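PDB 4PUX: uncharacterized protein from Acinetobacter baumannii, which is of unknown function but folds as an antiparallel beta-barrel of the DUF3237 family. Local coordinates for residues K37-P42 against D63-D68; K70-I75 against Y96-A101. All coordinates share one frame; numbering follows the deposited sequence.

Contact 1: K37-P42 against D63-D68; sequences KRRIIP and DWQIVD. With EDO (1,2-ethanediol), chain C.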
loop_
_atom_site.group_PDB
_atom_site.type_symbol
_atom_site.label_atom_id
_atom_site.label_comp_id
_atom_site.label_asym_id
_atom_site.label_seq_id
_atom_site.Cartn_x
_atom_site.Cartn_y
_atom_site.Cartn_z
ATOM N N LYS A 37 -10.598 -4.375 15.092
ATOM C CA LYS A 37 -11.363 -3.195 14.726
ATOM C C LYS A 37 -11.378 -3.018 13.220
ATOM O O LYS A 37 -10.331 -3.109 12.566
ATOM C CB LYS A 37 -10.781 -1.937 15.396
ATOM C CG LYS A 37 -10.961 -1.968 16.875
ATOM C CD LYS A 37 -10.410 -0.699 17.521
ATOM C CE LYS A 37 -10.336 -0.813 19.066
ATOM N NZ LYS A 37 -9.551 0.328 19.679
ATOM N N ARG A 38 -12.569 -2.798 12.677
ATOM C CA ARG A 38 -12.777 -2.497 11.260
ATOM C C ARG A 38 -12.729 -0.980 11.047
ATOM O O ARG A 38 -13.462 -0.248 11.691
ATOM C CB ARG A 38 -14.128 -3.061 10.786
ATOM C CG ARG A 38 -14.473 -2.639 9.376
ATOM C CD ARG A 38 -13.518 -3.228 8.338
ATOM N NE ARG A 38 -13.655 -4.684 8.178
ATOM C CZ ARG A 38 -12.928 -5.409 7.349
ATOM N NH1 ARG A 38 -11.926 -4.837 6.678
ATOM N NH2 ARG A 38 -13.212 -6.688 7.152
ATOM N N ARG A 39 -11.856 -0.537 10.159
ATOM C CA ARG A 39 -11.674 0.875 9.812
ATOM C C ARG A 39 -11.787 0.999 8.279
ATOM O O ARG A 39 -11.090 0.276 7.545
ATOM C CB ARG A 39 -10.285 1.394 10.271
ATOM C CG ARG A 39 -9.969 1.066 11.724
ATOM C CD ARG A 39 -8.633 1.634 12.143
ATOM N NE ARG A 39 -8.653 3.084 12.225
ATOM C CZ ARG A 39 -7.795 3.915 11.630
ATOM N NH1 ARG A 39 -6.767 3.473 10.919
ATOM N NH2 ARG A 39 -7.932 5.215 11.822
ATOM N N ILE A 40 -12.663 1.880 7.792
ATOM C CA ILE A 40 -12.848 2.099 6.338
ATOM C C ILE A 40 -12.315 3.484 6.055
ATOM O O ILE A 40 -12.848 4.492 6.526
ATOM C CB ILE A 40 -14.306 1.891 5.892
ATOM C CG1 ILE A 40 -14.792 0.481 6.270
ATOM C CG2 ILE A 40 -14.465 2.200 4.387
ATOM C CD1 ILE A 40 -16.278 0.234 6.028
ATOM N N ILE A 41 -11.160 3.502 5.407
ATOM C CA ILE A 41 -10.328 4.697 5.204
ATOM C C ILE A 41 -10.407 5.151 3.717
ATOM O O ILE A 41 -9.811 4.497 2.832
ATOM C CB ILE A 41 -8.859 4.385 5.561
ATOM C CG1 ILE A 41 -8.729 3.796 6.973
ATOM C CG2 ILE A 41 -7.957 5.626 5.342
ATOM C CD1 ILE A 41 -7.437 3.094 7.243
ATOM N N PRO A 42 -11.263 6.130 3.405
ATOM C CA PRO A 42 -11.397 6.581 2.007
ATOM C C PRO A 42 -10.118 7.051 1.341
ATOM O O PRO A 42 -9.328 7.768 1.937
ATOM C CB PRO A 42 -12.422 7.714 2.089
ATOM C CG PRO A 42 -13.206 7.431 3.286
ATOM C CD PRO A 42 -12.145 6.931 4.277
ATOM N N ASP A 63 -9.173 1.811 1.904
ATOM C CA ASP A 63 -8.575 0.688 2.644
ATOM C C ASP A 63 -9.622 0.169 3.626
ATOM O O ASP A 63 -10.070 0.918 4.534
ATOM C CB ASP A 63 -7.285 1.119 3.370
ATOM C CG ASP A 63 -6.578 -0.016 4.108
ATOM O OD1 ASP A 63 -7.009 -1.172 4.019
ATOM O OD2 ASP A 63 -5.509 0.287 4.730
ATOM N N TRP A 64 -10.057 -1.073 3.411
ATOM C CA TRP A 64 -10.918 -1.798 4.361
ATOM C C TRP A 64 -9.986 -2.557 5.343
ATOM O O TRP A 64 -9.581 -3.679 5.067
ATOM C CB TRP A 64 -11.868 -2.751 3.616
ATOM C CG TRP A 64 -13.014 -2.062 2.908
ATOM C CD1 TRP A 64 -14.295 -1.918 3.427
ATOM C CD2 TRP A 64 -13.030 -1.360 1.644
ATOM N NE1 TRP A 64 -15.080 -1.240 2.550
ATOM C CE2 TRP A 64 -14.350 -0.865 1.461
ATOM C CE3 TRP A 64 -12.090 -1.151 0.633
ATOM C CZ2 TRP A 64 -14.749 -0.168 0.306
ATOM C CZ3 TRP A 64 -12.504 -0.471 -0.546
ATOM C CH2 TRP A 64 -13.810 -0.020 -0.700
ATOM N N GLN A 65 -9.589 -1.865 6.416
ATOM C CA GLN A 65 -8.539 -2.299 7.310
ATOM C C GLN A 65 -9.080 -2.996 8.537
ATOM O O GLN A 65 -10.205 -2.706 8.978
ATOM C CB GLN A 65 -7.750 -1.022 7.747
ATOM C CG GLN A 65 -6.494 -1.249 8.525
ATOM C CD GLN A 65 -5.758 0.048 8.827
ATOM O OE1 GLN A 65 -6.007 0.694 9.859
ATOM N NE2 GLN A 65 -4.895 0.478 7.889
ATOM N N ILE A 66 -8.262 -3.894 9.093
ATOM C CA ILE A 66 -8.532 -4.550 10.381
ATOM C C ILE A 66 -7.304 -4.296 11.259
ATOM O O ILE A 66 -6.175 -4.507 10.816
ATOM C CB ILE A 66 -8.751 -6.077 10.262
ATOM C CG1 ILE A 66 -9.940 -6.395 9.346
ATOM C CG2 ILE A 66 -8.964 -6.726 11.664
ATOM C CD1 ILE A 66 -9.948 -7.824 8.854
ATOM N N VAL A 67 -7.534 -3.787 12.483
ATOM C CA VAL A 67 -6.449 -3.567 13.447
ATOM C C VAL A 67 -6.700 -4.503 14.626
ATOM O O VAL A 67 -7.743 -4.368 15.330
ATOM C CB VAL A 67 -6.374 -2.111 13.927
ATOM C CG1 VAL A 67 -5.200 -1.907 14.903
ATOM C CG2 VAL A 67 -6.252 -1.166 12.700
ATOM N N ASP A 68 -5.762 -5.406 14.885
ATOM C CA ASP A 68 -5.920 -6.394 15.963
ATOM C C ASP A 68 -5.509 -5.809 17.328
ATOM O O ASP A 68 -5.168 -4.608 17.422
ATOM C CB ASP A 68 -5.265 -7.737 15.601
ATOM C CG ASP A 68 -3.755 -7.774 15.788
ATOM O OD1 ASP A 68 -3.151 -6.783 16.293
ATOM O OD2 ASP A 68 -3.192 -8.838 15.408
HETATM C C1 EDO C . -11.358 -7.011 3.757
HETATM O O1 EDO C . -11.160 -7.257 5.128
HETATM C C2 EDO C . -12.558 -7.775 3.211
HETATM O O2 EDO C . -13.754 -7.303 3.755
#
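Lys37 pairs with Val67 at one end of an antiparallel beta ladder, part of the hairpin formed by strands 36-49 and 54-67 in the barrel wall. Its backbone N bonds Val67 O at 2.9 Å, and its own O takes the N-H of Val67. The Lys37 chain runs out away from the partner strand.

Arg38 faces Ile66 in a non-hydrogen-bonded pair. Bends at chi2 (66°) and chi3 (69°) fold its chain back over strand 63-67. CG1 of Ile66 lies over one face of the guanidinium, offset toward its rim. At the edge of that group, NH1 and NH2 both donate to O1 of an ethanediol, which probably comes from the crystallisation liquor; the NH2 bond measures 2.9 Å.

Arg39 is bonded to Gln65 through backbone and side chain alike. The two side chains lie alongside each other, with guanidinium and amide planes 35° apart. Arg39 NH1 donates to Gln65 OE1 at 3.1 Å; OE1 lies in the guanidinium plane, while NH1 is tilted from the carbonyl plane. NH2 forms a salt bridge with Glu28 on the neighbouring strand, so the guanidinium is held from outside the pair as well. CD of Arg39 also packs on Val67 CG2 at 3.7 Å.

Ile40 sits over the indole of Trp64 on the Arg38 face. Its CG2 makes a CH-pi contact with the five-membered ring, 4.2 Å from the centroid.

Ile41 forms a further hydrogen-bonded pair with Asp63, and both strands run on beyond it. Ile41, Asp63 and Gln65 are buried, and Ile41 CD1 lies 3.7 Å from Gln65 NE2.

Contact 2: K70-I75 against Y96-A101; sequences KGLAII and YRHGSA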
loop_
_atom_site.group_PDB
_atom_site.type_symbol
_atom_site.label_atom_id
_atom_site.label_comp_id
_atom_site.label_asym_id
_atom_site.label_seq_id
_atom_site.Cartn_x
_atom_site.Cartn_y
_atom_site.Cartn_z
ATOM N N LYS A 70 -2.952 -6.362 19.114
ATOM C CA LYS A 70 -1.541 -6.292 19.225
ATOM C C LYS A 70 -0.945 -5.234 18.245
ATOM O O LYS A 70 0.260 -5.279 17.984
ATOM C CB LYS A 70 -1.016 -7.707 18.958
ATOM C CG LYS A 70 -1.557 -8.764 20.002
ATOM C CD LYS A 70 -1.872 -10.135 19.384
ATOM C CE LYS A 70 -2.166 -11.229 20.442
ATOM N NZ LYS A 70 -3.568 -11.185 20.990
ATOM N N GLY A 71 -1.777 -4.285 17.735
ATOM C CA GLY A 71 -1.304 -3.237 16.836
ATOM C C GLY A 71 -0.743 -3.735 15.517
ATOM O O GLY A 71 0.227 -3.146 14.966
ATOM N N LEU A 72 -1.307 -4.829 15.013
ATOM C CA LEU A 72 -1.110 -5.193 13.625
ATOM C C LEU A 72 -2.289 -4.660 12.826
ATOM O O LEU A 72 -3.442 -4.962 13.138
ATOM C CB LEU A 72 -1.057 -6.697 13.465
ATOM C CG LEU A 72 -0.990 -7.219 12.018
ATOM C CD1 LEU A 72 0.285 -6.772 11.273
ATOM C CD2 LEU A 72 -1.113 -8.718 12.009
ATOM N N ALA A 73 -1.995 -3.898 11.778
ATOM C CA ALA A 73 -3.002 -3.531 10.770
ATOM C C ALA A 73 -2.857 -4.412 9.529
ATOM O O ALA A 73 -1.765 -4.594 9.008
ATOM C CB ALA A 73 -2.873 -2.071 10.363
ATOM N N ILE A 74 -3.993 -4.931 9.068
ATOM C CA ILE A 74 -4.082 -5.751 7.864
ATOM C C ILE A 74 -4.721 -4.851 6.798
ATOM O O ILE A 74 -5.853 -4.340 7.006
ATOM C CB ILE A 74 -4.968 -6.988 8.098
ATOM C CG1 ILE A 74 -4.461 -7.766 9.326
ATOM C CG2 ILE A 74 -4.987 -7.904 6.862
ATOM C CD1 ILE A 74 -5.346 -8.909 9.732
ATOM N N ILE A 75 -4.008 -4.649 5.683
ATOM C CA ILE A 75 -4.401 -3.721 4.618
ATOM C C ILE A 75 -5.136 -4.501 3.532
ATOM O O ILE A 75 -4.675 -5.564 3.098
ATOM C CB ILE A 75 -3.104 -3.104 3.992
ATOM C CG1 ILE A 75 -2.135 -2.456 5.026
ATOM C CG2 ILE A 75 -3.413 -2.216 2.817
ATOM C CD1 ILE A 75 -2.664 -1.526 5.869
ATOM N N TYR A 96 0.643 -5.545 5.420
ATOM C CA TYR A 96 0.719 -5.420 6.881
ATOM C C TYR A 96 1.417 -4.144 7.286
ATOM O O TYR A 96 2.410 -3.725 6.626
ATOM C CB TYR A 96 1.512 -6.595 7.514
ATOM C CG TYR A 96 0.976 -7.975 7.207
ATOM C CD1 TYR A 96 -0.290 -8.366 7.670
ATOM C CD2 TYR A 96 1.720 -8.890 6.453
ATOM C CE1 TYR A 96 -0.778 -9.642 7.411
ATOM C CE2 TYR A 96 1.235 -10.161 6.157
ATOM C CZ TYR A 96 -0.002 -10.546 6.656
ATOM O OH TYR A 96 -0.508 -11.807 6.380
ATOM N N ARG A 97 0.940 -3.556 8.383
ATOM C CA ARG A 97 1.639 -2.448 9.068
ATOM C C ARG A 97 1.732 -2.783 10.556
ATOM O O ARG A 97 0.706 -3.056 11.183
ATOM C CB ARG A 97 0.948 -1.120 8.850
ATOM C CG ARG A 97 1.696 0.069 9.513
ATOM C CD ARG A 97 1.086 1.447 9.127
ATOM N NE ARG A 97 1.892 2.562 9.652
ATOM C CZ ARG A 97 1.621 3.257 10.746
ATOM N NH1 ARG A 97 0.531 3.008 11.463
ATOM N NH2 ARG A 97 2.433 4.236 11.123
ATOM N N HIS A 98 2.952 -2.742 11.112
ATOM C CA HIS A 98 3.150 -3.034 12.531
ATOM C C HIS A 98 4.436 -2.368 12.991
ATOM O O HIS A 98 5.297 -2.033 12.162
ATOM C CB HIS A 98 3.136 -4.542 12.828
ATOM C CG HIS A 98 4.227 -5.322 12.143
ATOM N ND1 HIS A 98 5.529 -5.341 12.599
ATOM C CD2 HIS A 98 4.192 -6.172 11.091
ATOM C CE1 HIS A 98 6.253 -6.140 11.835
ATOM N NE2 HIS A 98 5.468 -6.649 10.908
ATOM N N GLY A 99 4.549 -2.098 14.297
ATOM C CA GLY A 99 5.800 -1.570 14.826
ATOM C C GLY A 99 6.999 -2.422 14.429
ATOM O O GLY A 99 6.897 -3.661 14.374
ATOM N N SER A 100 8.124 -1.778 14.113
ATOM C CA SER A 100 9.349 -2.524 13.795
ATOM C C SER A 100 9.831 -3.288 15.033
ATOM O O SER A 100 9.530 -2.914 16.178
ATOM C CB SER A 100 10.475 -1.630 13.308
ATOM O OG SER A 100 11.039 -0.875 14.345
ATOM N N ALA A 101 10.596 -4.331 14.805
ATOM C CA ALA A 101 11.069 -5.173 15.921
ATOM C C ALA A 101 11.873 -4.331 16.942
ATOM O O ALA A 101 11.724 -4.495 18.154
ATOM C CB ALA A 101 11.902 -6.330 15.377
HETATM O O HOH W 1 2.555 -2.660 16.265
#
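The beta hairpin of strands 73-83 and 88-99 has its open end here, where the first strand enters the barrel wall and the second leaves it. Ala73 and Arg97 form an antiparallel hydrogen-bonded pair. Ala73 N donates to Arg97 O at 2.9 Å, and Arg97 N returns a bond to Ala73 O at 3.0 Å. The same Ala73 O also receives a CA-H contact from Tyr96, the partner of Ile74 in the next, non-hydrogen-bonded pair.

The apolar packing centres on CD1 of Leu72. Its CG is anti to the backbone N (chi1 174°), and the chain turns at chi2 to bring CD1 against the other strand. Leu72 CD1 lies 3.7 Å from Arg97 O. It is also 4.0 Å from Tyr96 CB and 3.9 Å from His98 CB, and it meets both rings obliquely.

His98 points its CB toward segment 70-75, and its ring reaches forward to the backbone of Gly99. With chi1 at 62°, CG stands between the backbone N and the carbonyl carbon. His98 ND1 then donates to Gly99 O at 2.8 Å. The acceptor lies near the imidazole plane, while the donor stands above the carbonyl plane. The ring also meets that of Tyr119 with nearly parallel planes, so both a bond and a neighbouring ring restrain it.

Arg97 points its extended chain away from strand 73-75 and makes a cation-pi contact with Tyr118. Beyond the paired residues the strands are bridged by water: one molecule donates to Gly71 O at 2.7 Å and accepts from Gly99 N. Because the carbonyl of Gly99 can only accept, ND1 of His98 carries the hydrogen of that bond; the water carries the backbone link one step past the last direct bond.

In the fold
From the N terminus, strand 36-49 turns back into strand 54-67, and contact 1 closes that hairpin across 20 intervening residues. The chain then passes through a short turn, in which Asp68 OD1 accepts from the backbone N of Lys70 and of Leu72. Contact 2 closes the next hairpin, strands 73-83 and 88-99, ahead of helix 101-108. The two contacts follow in series, neither nested nor crossed, with centres about 12 Å apart. They meet where strands 54-67 and 73-83 adjoin: Ile74 N probably bonds Ile66 O, and Ile75 CD1 packs on Asp63 and Gln65. Four successive strands are thereby joined into one continuous part of the barrel wall.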